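Local coordinates for protein hemolysin (Streptococcus suis, PDB 3HVN) that probably lyses host cells by binding cholesterol-containing membranes, inserting into them after a major conformational change and assembling oligomeric pores, at residues I409-E413 and I444-G448; V479-I484 and A496-I500; A170-G174 and Y352-N356. The protein carries 1 engineered substitution. All coordinates share one frame; numbering follows the deposited sequence.

Contact 1. Residues I409-E413 and I444-G448; sequences ITWEE and IQIPG
Trp-411 and Ile-446 meet between two strands that run in roughly the same direction, 29° apart, with axes 10.3 Å from each other at the closest. No hydrogen bond links the backbones at this spacing, so the contact rests on side chains. The CD1 methyl of Ile-446 sits over one face of the indole, 3.5 Å from the centroid of the six-membered ring, in a CH-pi contact. The same side chain's CG2 reaches the pyrrole part, 3.9 Å from Trp-411 NE1, so a branched isoleucine suits a broad ring that it can cover with two methyls. Beside this pair, Ile-409 and Ile-444 reach toward each other tip to tip, their CD1 atoms 3.8 Å apart. Glu-413 has an extended chain beyond CG, and its OE2 lies at the indole edge, where Trp-411 NE1 donates a weak hydrogen bond of 3.4 Å. That oxygen also comes within 3.6 Å of Pro-447 CG, where the second strand has ended. Strand 404-416 belongs to a four-stranded antiparallel sheet, whereas strand 440-446 pairs with strand 376-401 in another; aliphatic and aromatic groups meeting between two such layers are characteristic of a beta sandwich.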
loop_
_atom_site.group_PDB
_atom_site.type_symbol
_atom_site.label_atom_id
_atom_site.label_comp_id
_atom_site.label_asym_id
_atom_site.label_seq_id
_atom_site.Cartn_x
_atom_site.Cartn_y
_atom_site.Cartn_z
ATOM N N ILE A 409 18.607 -35.309 22.627
ATOM C CA ILE A 409 18.227 -34.014 22.070
ATOM C C ILE A 409 16.709 -33.859 21.968
ATOM O O ILE A 409 15.997 -34.785 21.551
ATOM C CB ILE A 409 18.880 -33.770 20.693
ATOM C CG1 ILE A 409 18.359 -34.773 19.665
ATOM C CG2 ILE A 409 20.394 -33.863 20.798
ATOM C CD1 ILE A 409 19.027 -34.665 18.314
ATOM N N THR A 410 16.222 -32.681 22.348
ATOM C CA THR A 410 14.783 -32.445 22.425
ATOM C C THR A 410 14.376 -31.063 21.914
ATOM O O THR A 410 15.214 -30.178 21.746
ATOM C CB THR A 410 14.274 -32.611 23.871
ATOM O OG1 THR A 410 12.842 -32.548 23.890
ATOM C CG2 THR A 410 14.840 -31.517 24.763
ATOM N N TRP A 411 13.080 -30.896 21.669
ATOM C CA TRP A 411 12.516 -29.622 21.233
ATOM C C TRP A 411 10.990 -29.697 21.254
ATOM O O TRP A 411 10.417 -30.658 21.766
ATOM C CB TRP A 411 13.011 -29.261 19.831
ATOM C CG TRP A 411 12.471 -30.150 18.752
ATOM C CD1 TRP A 411 11.350 -29.940 18.002
ATOM C CD2 TRP A 411 13.027 -31.392 18.303
ATOM N NE1 TRP A 411 11.174 -30.973 17.114
ATOM C CE2 TRP A 411 12.190 -31.877 17.278
ATOM C CE3 TRP A 411 14.151 -32.140 18.666
ATOM C CZ2 TRP A 411 12.442 -33.075 16.613
ATOM C CZ3 TRP A 411 14.398 -33.329 18.006
ATOM C CH2 TRP A 411 13.548 -33.786 16.990
ATOM N N GLU A 412 10.335 -28.682 20.699
ATOM C CA GLU A 412 8.876 -28.664 20.633
ATOM C C GLU A 412 8.381 -28.113 19.299
ATOM O O GLU A 412 9.017 -27.244 18.702
ATOM C CB GLU A 412 8.290 -27.865 21.800
ATOM C CG GLU A 412 8.811 -26.441 21.914
ATOM C CD GLU A 412 8.371 -25.764 23.200
ATOM O OE1 GLU A 412 7.995 -26.480 24.152
ATOM O OE2 GLU A 412 8.404 -24.517 23.259
ATOM N N GLU A 413 7.243 -28.623 18.835
ATOM C CA GLU A 413 6.713 -28.242 17.529
ATOM C C GLU A 413 5.391 -27.483 17.626
ATOM O O GLU A 413 4.535 -27.807 18.445
ATOM C CB GLU A 413 6.546 -29.477 16.640
ATOM C CG GLU A 413 7.839 -30.232 16.379
ATOM C CD GLU A 413 7.642 -31.433 15.475
ATOM O OE1 GLU A 413 6.495 -31.668 15.040
ATOM O OE2 GLU A 413 8.633 -32.141 15.201
ATOM N N ILE A 444 20.126 -34.837 11.561
ATOM C CA ILE A 444 18.719 -34.794 11.943
ATOM C C ILE A 444 18.017 -33.562 11.379
ATOM O O ILE A 444 18.607 -32.480 11.284
ATOM C CB ILE A 444 18.542 -34.850 13.475
ATOM C CG1 ILE A 444 17.133 -35.324 13.833
ATOM C CG2 ILE A 444 18.831 -33.500 14.100
ATOM C CD1 ILE A 444 16.880 -35.393 15.321
ATOM N N GLN A 445 16.752 -33.742 11.006
ATOM C CA GLN A 445 15.973 -32.693 10.361
ATOM C C GLN A 445 14.863 -32.154 11.261
ATOM O O GLN A 445 13.753 -32.685 11.281
ATOM C CB GLN A 445 15.368 -33.211 9.054
ATOM C CG GLN A 445 16.392 -33.588 7.999
ATOM C CD GLN A 445 17.073 -32.377 7.392
ATOM O OE1 GLN A 445 16.502 -31.287 7.347
ATOM N NE2 GLN A 445 18.299 -32.566 6.916
ATOM N N ILE A 446 15.176 -31.096 12.002
ATOM C CA ILE A 446 14.183 -30.401 12.808
ATOM C C ILE A 446 13.320 -29.527 11.905
ATOM O O ILE A 446 13.841 -28.708 11.146
ATOM C CB ILE A 446 14.850 -29.515 13.875
ATOM C CG1 ILE A 446 16.018 -30.254 14.532
ATOM C CG2 ILE A 446 13.832 -29.073 14.916
ATOM C CD1 ILE A 446 15.612 -31.526 15.242
ATOM N N PRO A 447 11.993 -29.703 11.979
ATOM C CA PRO A 447 11.048 -28.965 11.132
ATOM C C PRO A 447 11.065 -27.467 11.420
ATOM O O PRO A 447 11.571 -27.043 12.459
ATOM C CB PRO A 447 9.690 -29.559 11.520
ATOM C CG PRO A 447 10.003 -30.873 12.160
ATOM C CD PRO A 447 11.310 -30.669 12.854
ATOM N N GLY A 448 10.514 -26.679 10.502
ATOM C CA GLY A 448 10.463 -25.238 10.661
ATOM C C GLY A 448 9.536 -24.812 11.782
ATOM O O GLY A 448 9.772 -23.800 12.444
#

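Contact 2. Residues V479-I484 and A496-I500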
loop_
_atom_site.group_PDB
_atom_site.type_symbol
_atom_site.label_atom_id
_atom_site.label_comp_id
_atom_site.label_asym_id
_atom_site.label_seq_id
_atom_site.Cartn_x
_atom_site.Cartn_y
_atom_site.Cartn_z
ATOM N N VAL A 479 19.552 -22.866 13.928
ATOM C CA VAL A 479 20.274 -22.342 12.777
ATOM C C VAL A 479 20.160 -23.309 11.602
ATOM O O VAL A 479 19.751 -24.458 11.773
ATOM C CB VAL A 479 21.761 -22.107 13.113
ATOM C CG1 VAL A 479 22.498 -23.434 13.215
ATOM C CG2 VAL A 479 22.411 -21.204 12.076
ATOM N N GLY A 480 20.515 -22.839 10.409
ATOM C CA GLY A 480 20.428 -23.649 9.207
ATOM C C GLY A 480 21.020 -25.035 9.371
ATOM O O GLY A 480 20.294 -26.028 9.424
ATOM N N GLN A 481 22.344 -25.102 9.451
ATOM C CA GLN A 481 23.043 -26.371 9.619
ATOM C C GLN A 481 24.010 -26.295 10.792
ATOM O O GLN A 481 24.802 -25.358 10.890
ATOM C CB GLN A 481 23.807 -26.728 8.342
ATOM C CG GLN A 481 24.674 -27.973 8.460
ATOM C CD GLN A 481 23.881 -29.256 8.309
ATOM O OE1 GLN A 481 23.139 -29.431 7.342
ATOM N NE2 GLN A 481 24.041 -30.168 9.261
ATOM N N ARG A 482 23.948 -27.279 11.683
ATOM C CA ARG A 482 24.876 -27.327 12.809
ATOM C C ARG A 482 25.447 -28.720 13.044
ATOM O O ARG A 482 24.704 -29.689 13.195
ATOM C CB ARG A 482 24.219 -26.800 14.087
ATOM C CG ARG A 482 24.860 -27.326 15.361
ATOM C CD ARG A 482 24.992 -26.236 16.406
ATOM N NE ARG A 482 23.795 -25.410 16.504
ATOM C CZ ARG A 482 23.734 -24.270 17.183
ATOM N NH1 ARG A 482 24.805 -23.821 17.824
ATOM N NH2 ARG A 482 22.605 -23.577 17.220
ATOM N N LYS A 483 26.772 -28.808 13.083
ATOM C CA LYS A 483 27.450 -30.080 13.292
ATOM C C LYS A 483 28.063 -30.158 14.686
ATOM O O LYS A 483 28.806 -29.266 15.103
ATOM C CB LYS A 483 28.534 -30.289 12.234
ATOM C CG LYS A 483 29.173 -31.668 12.262
ATOM C CD LYS A 483 30.365 -31.743 11.322
ATOM C CE LYS A 483 30.914 -33.157 11.235
ATOM N NZ LYS A 483 32.244 -33.197 10.569
ATOM N N ILE A 484 27.743 -31.231 15.403
ATOM C CA ILE A 484 28.318 -31.475 16.719
ATOM C C ILE A 484 29.132 -32.763 16.708
ATOM O O ILE A 484 28.592 -33.854 16.498
ATOM C CB ILE A 484 27.236 -31.567 17.810
ATOM C CG1 ILE A 484 26.392 -30.291 17.834
ATOM C CG2 ILE A 484 27.872 -31.812 19.170
ATOM C CD1 ILE A 484 25.290 -30.311 18.870
ATOM N N ALA A 496 32.975 -30.642 19.760
ATOM C CA ALA A 496 33.092 -29.570 18.779
ATOM C C ALA A 496 31.718 -29.176 18.246
ATOM O O ALA A 496 31.027 -29.981 17.617
ATOM C CB ALA A 496 34.009 -29.985 17.640
ATOM N N ASP A 497 31.329 -27.933 18.510
ATOM C CA ASP A 497 30.048 -27.405 18.061
ATOM C C ASP A 497 30.269 -26.390 16.947
ATOM O O ASP A 497 30.750 -25.283 17.192
ATOM C CB ASP A 497 29.307 -26.754 19.232
ATOM C CG ASP A 497 27.996 -26.113 18.817
ATOM O OD1 ASP A 497 27.694 -26.089 17.606
ATOM O OD2 ASP A 497 27.265 -25.628 19.706
ATOM N N GLU A 498 29.913 -26.767 15.723
ATOM C CA GLU A 498 30.129 -25.896 14.573
ATOM C C GLU A 498 28.830 -25.557 13.844
ATOM O O GLU A 498 27.889 -26.350 13.826
ATOM C CB GLU A 498 31.137 -26.526 13.608
ATOM C CG GLU A 498 32.548 -26.611 14.168
ATOM C CD GLU A 498 33.479 -27.424 13.289
ATOM O OE1 GLU A 498 34.700 -27.165 13.314
ATOM O OE2 GLU A 498 32.988 -28.322 12.573
ATOM N N VAL A 499 28.791 -24.371 13.248
ATOM C CA VAL A 499 27.612 -23.910 12.524
ATOM C C VAL A 499 27.962 -23.545 11.083
ATOM O O VAL A 499 28.949 -22.856 10.827
ATOM C CB VAL A 499 26.964 -22.696 13.223
ATOM C CG1 VAL A 499 28.016 -21.648 13.558
ATOM C CG2 VAL A 499 25.861 -22.104 12.358
ATOM N N ILE A 500 27.142 -24.014 10.145
ATOM C CA ILE A 500 27.369 -23.788 8.721
ATOM C C ILE A 500 26.174 -23.067 8.088
ATOM O O ILE A 500 25.163 -22.832 8.752
ATOM C CB ILE A 500 27.638 -25.118 7.980
ATOM C CG1 ILE A 500 28.616 -25.991 8.772
ATOM C CG2 ILE A 500 28.176 -24.866 6.580
ATOM C CD1 ILE A 500 27.966 -26.830 9.860
#
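Arg-482 lies beside Asp-497 on one face of a two-stranded antiparallel ladder, and its side chain can be followed outward along the neighbouring strand. CB and CG pass the backbone of that strand, CG lying 3.5 Å from Glu-498 O. Bends at the second and third torsions then turn the chain toward the aspartate, with CD beside Asp-497 OD1. NE stays 4.1 Å from Asp-497 OD1, an oxygen that lies at the guanidinium edge, in its plane. At the tip, NH1 forms a long salt bridge of 3.6 Å with Asp-497 OD2. The guanidinium and carboxylate planes are 49° apart, so the two groups do not form a flat, two-pronged pair. The bridge is shared out: Arg-482 NH2 donates to the carbonyl of Pro-477, and Asp-497 OD2 is also bonded to the hydroxyl of Tyr-472. A long, flexible arginine suits this place because it can reach both the carboxylate and a backbone oxygen.

The ladder itself is held by backbone bonds. Ile-500 N donates to Gln-481 O (2.8 Å, 175° at the hydrogen), while Lys-483 and Glu-498 exchange a pair, N to O in both directions. On the face carrying these residues, Ile-500 CD1 packs against Gln-481 CG at 3.8 Å, the two side chains lying side by side. Just before the first strand begins, Val-479 CG2 meets CG2 of Val-499, the partner of Arg-482, at 3.6 Å, two beta-branched residues crossing at about a right angle.

On the face shared by Arg-482 and Asp-497, Ile-484 is buried against Leu-395, Val-455 and Ile-457, so an apolar residue suits it. Strand 481-487 also bonds in parallel to strand 376-401, which leaves its other edge for strand 492-500. The result is a classic beta hairpin, closing one sheet of the beta sandwich with the chain's last strand.

Contact 3. Residues A170-G174 and Y352-N356; sequences AGEYG and YGKLN
Glu-172 and Leu-355 join the two loops on the buried side of the contact, where the backbones come together without forming a strand pair. Leu-355 N gives Glu-172 O a weak hydrogen bond of 2.7 Å, bent to 126° at the hydrogen. The same oxygen takes a second weak bond from Gly-174 N, which closes an inverse gamma turn with Tyr-173 at its corner. Gly-174 has a positive phi (102°), and a side chain there would be jammed against the preceding carbonyl, so glycine suits the exit from the turn. Close by, the Leu-355 side chain lies against the Gly-171 carbonyl. Gly-171 and Gly-353 are buried together with Leu-355.

The other side is looser and open to solvent. Here the exposed ring of Tyr-173 lies alongside Lys-354, both side chains pointing the same way. Lys-354 CB stands over one ring face, 4.1 Å from the centroid, and a bend at chi3 (60°) brings the end of the chain back along the tyrosine. Lys-354 NZ thereby donates to Tyr-173 OH at 3.2 Å, an amphipathic fit in which lysine methylenes cover the ring and its ammonium meets the hydroxyl. Tyr-352 O lies near the ring plane at its edge, at 4.1 Å from Tyr-173 CD2.

In the fold, the first loop follows helix 151-166 and precedes strand 179-186, and the second links helix 339-350 to strand 359-367. The side chain of Leu-355 packs on Leu-162 and Asn-166 of helix 151-166 and on Tyr-231 and Tyr-232 of strand 221-236.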
loop_
_atom_site.group_PDB
_atom_site.type_symbol
_atom_site.label_atom_id
_atom_site.label_comp_id
_atom_site.label_asym_id
_atom_site.label_seq_id
_atom_site.Cartn_x
_atom_site.Cartn_y
_atom_site.Cartn_z
ATOM N N ALA A 170 11.115 29.270 -18.430
ATOM C CA ALA A 170 11.643 27.999 -18.910
ATOM C C ALA A 170 10.995 26.831 -18.177
ATOM O O ALA A 170 11.643 26.143 -17.390
ATOM C CB ALA A 170 13.154 27.958 -18.744
ATOM N N GLY A 171 9.709 26.615 -18.441
ATOM C CA GLY A 171 8.972 25.541 -17.802
ATOM C C GLY A 171 7.987 24.872 -18.739
ATOM O O GLY A 171 6.896 24.479 -18.328
ATOM N N GLU A 172 8.373 24.743 -20.004
ATOM C CA GLU A 172 7.529 24.088 -20.996
ATOM C C GLU A 172 7.490 22.578 -20.773
ATOM O O GLU A 172 6.489 22.038 -20.306
ATOM C CB GLU A 172 8.010 24.407 -22.414
ATOM C CG GLU A 172 9.506 24.235 -22.623
ATOM C CD GLU A 172 9.879 24.116 -24.088
ATOM O OE1 GLU A 172 9.000 24.335 -24.946
ATOM O OE2 GLU A 172 11.053 23.801 -24.380
ATOM N N TYR A 173 8.584 21.903 -21.111
ATOM C CA TYR A 173 8.690 20.463 -20.913
ATOM C C TYR A 173 9.332 20.140 -19.569
ATOM O O TYR A 173 10.533 19.882 -19.489
ATOM C CB TYR A 173 9.494 19.820 -22.047
ATOM C CG TYR A 173 8.683 19.532 -23.291
ATOM C CD1 TYR A 173 8.511 20.498 -24.274
ATOM C CD2 TYR A 173 8.092 18.290 -23.484
ATOM C CE1 TYR A 173 7.770 20.235 -25.412
ATOM C CE2 TYR A 173 7.351 18.018 -24.617
ATOM C CZ TYR A 173 7.193 18.993 -25.578
ATOM O OH TYR A 173 6.455 18.725 -26.708
ATOM N N GLY A 174 8.524 20.158 -18.513
ATOM C CA GLY A 174 9.010 19.873 -17.177
ATOM C C GLY A 174 9.214 21.132 -16.356
ATOM O O GLY A 174 9.418 22.215 -16.904
ATOM N N TYR A 352 9.538 13.708 -18.827
ATOM C CA TYR A 352 9.462 13.537 -20.273
ATOM C C TYR A 352 8.174 14.159 -20.802
ATOM O O TYR A 352 8.044 14.430 -21.996
ATOM C CB TYR A 352 9.519 12.052 -20.635
ATOM C CG TYR A 352 9.896 11.773 -22.072
ATOM C CD1 TYR A 352 11.209 11.495 -22.424
ATOM C CD2 TYR A 352 8.938 11.780 -23.077
ATOM C CE1 TYR A 352 11.560 11.236 -23.734
ATOM C CE2 TYR A 352 9.279 11.524 -24.392
ATOM C CZ TYR A 352 10.592 11.251 -24.714
ATOM O OH TYR A 352 10.939 10.994 -26.021
ATOM N N GLY A 353 7.225 14.388 -19.901
ATOM C CA GLY A 353 5.958 14.996 -20.264
ATOM C C GLY A 353 6.107 16.474 -20.567
ATOM O O GLY A 353 7.171 16.924 -20.991
ATOM N N LYS A 354 5.039 17.232 -20.346
ATOM C CA LYS A 354 5.060 18.666 -20.612
ATOM C C LYS A 354 4.191 19.440 -19.626
ATOM O O LYS A 354 3.552 18.855 -18.752
ATOM C CB LYS A 354 4.612 18.952 -22.047
ATOM C CG LYS A 354 3.170 18.571 -22.334
ATOM C CD LYS A 354 2.809 18.831 -23.788
ATOM C CE LYS A 354 3.691 18.024 -24.728
ATOM N NZ LYS A 354 3.363 18.281 -26.158
ATOM N N LEU A 355 4.175 20.760 -19.777
ATOM C CA LEU A 355 3.392 21.631 -18.910
ATOM C C LEU A 355 2.362 22.407 -19.724
ATOM O O LEU A 355 1.370 22.895 -19.183
ATOM C CB LEU A 355 4.311 22.592 -18.149
ATOM C CG LEU A 355 3.703 23.490 -17.065
ATOM C CD1 LEU A 355 3.151 24.786 -17.648
ATOM C CD2 LEU A 355 2.638 22.746 -16.269
ATOM N N ASN A 356 2.607 22.512 -21.027
ATOM C CA ASN A 356 1.712 23.227 -21.931
ATOM C C ASN A 356 0.245 23.027 -21.567
ATOM O O ASN A 356 -0.474 23.989 -21.303
ATOM C CB ASN A 356 1.958 22.800 -23.379
ATOM C CG ASN A 356 3.356 23.137 -23.859
ATOM O OD1 ASN A 356 4.085 23.886 -23.207
ATOM N ND2 ASN A 356 3.737 22.586 -25.006
#

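How the contacts relate
Contacts 1 and 2 belong together, with centres 14 Å apart and nearest atoms about 6 Å apart. Strand 376-401 connects them, since it pairs with both strand 440-446 and strand 481-487; contact 1 joins this sheet to the facing one, while contact 2 extends it toward the chain's end. Contact 3 lies at the far side of the elongated molecule, its centre 63 Å from that of contact 1 and 61 Å from that of contact 2. In contact 1, the side chain of Ile-444 is about 11 Å from a bound heptane-1,2,3-triol. In contact 3, the side chain of Tyr-352 is about 6 Å from a bound 1,1,1,3,3,3-hexafluoropropan-2-ol.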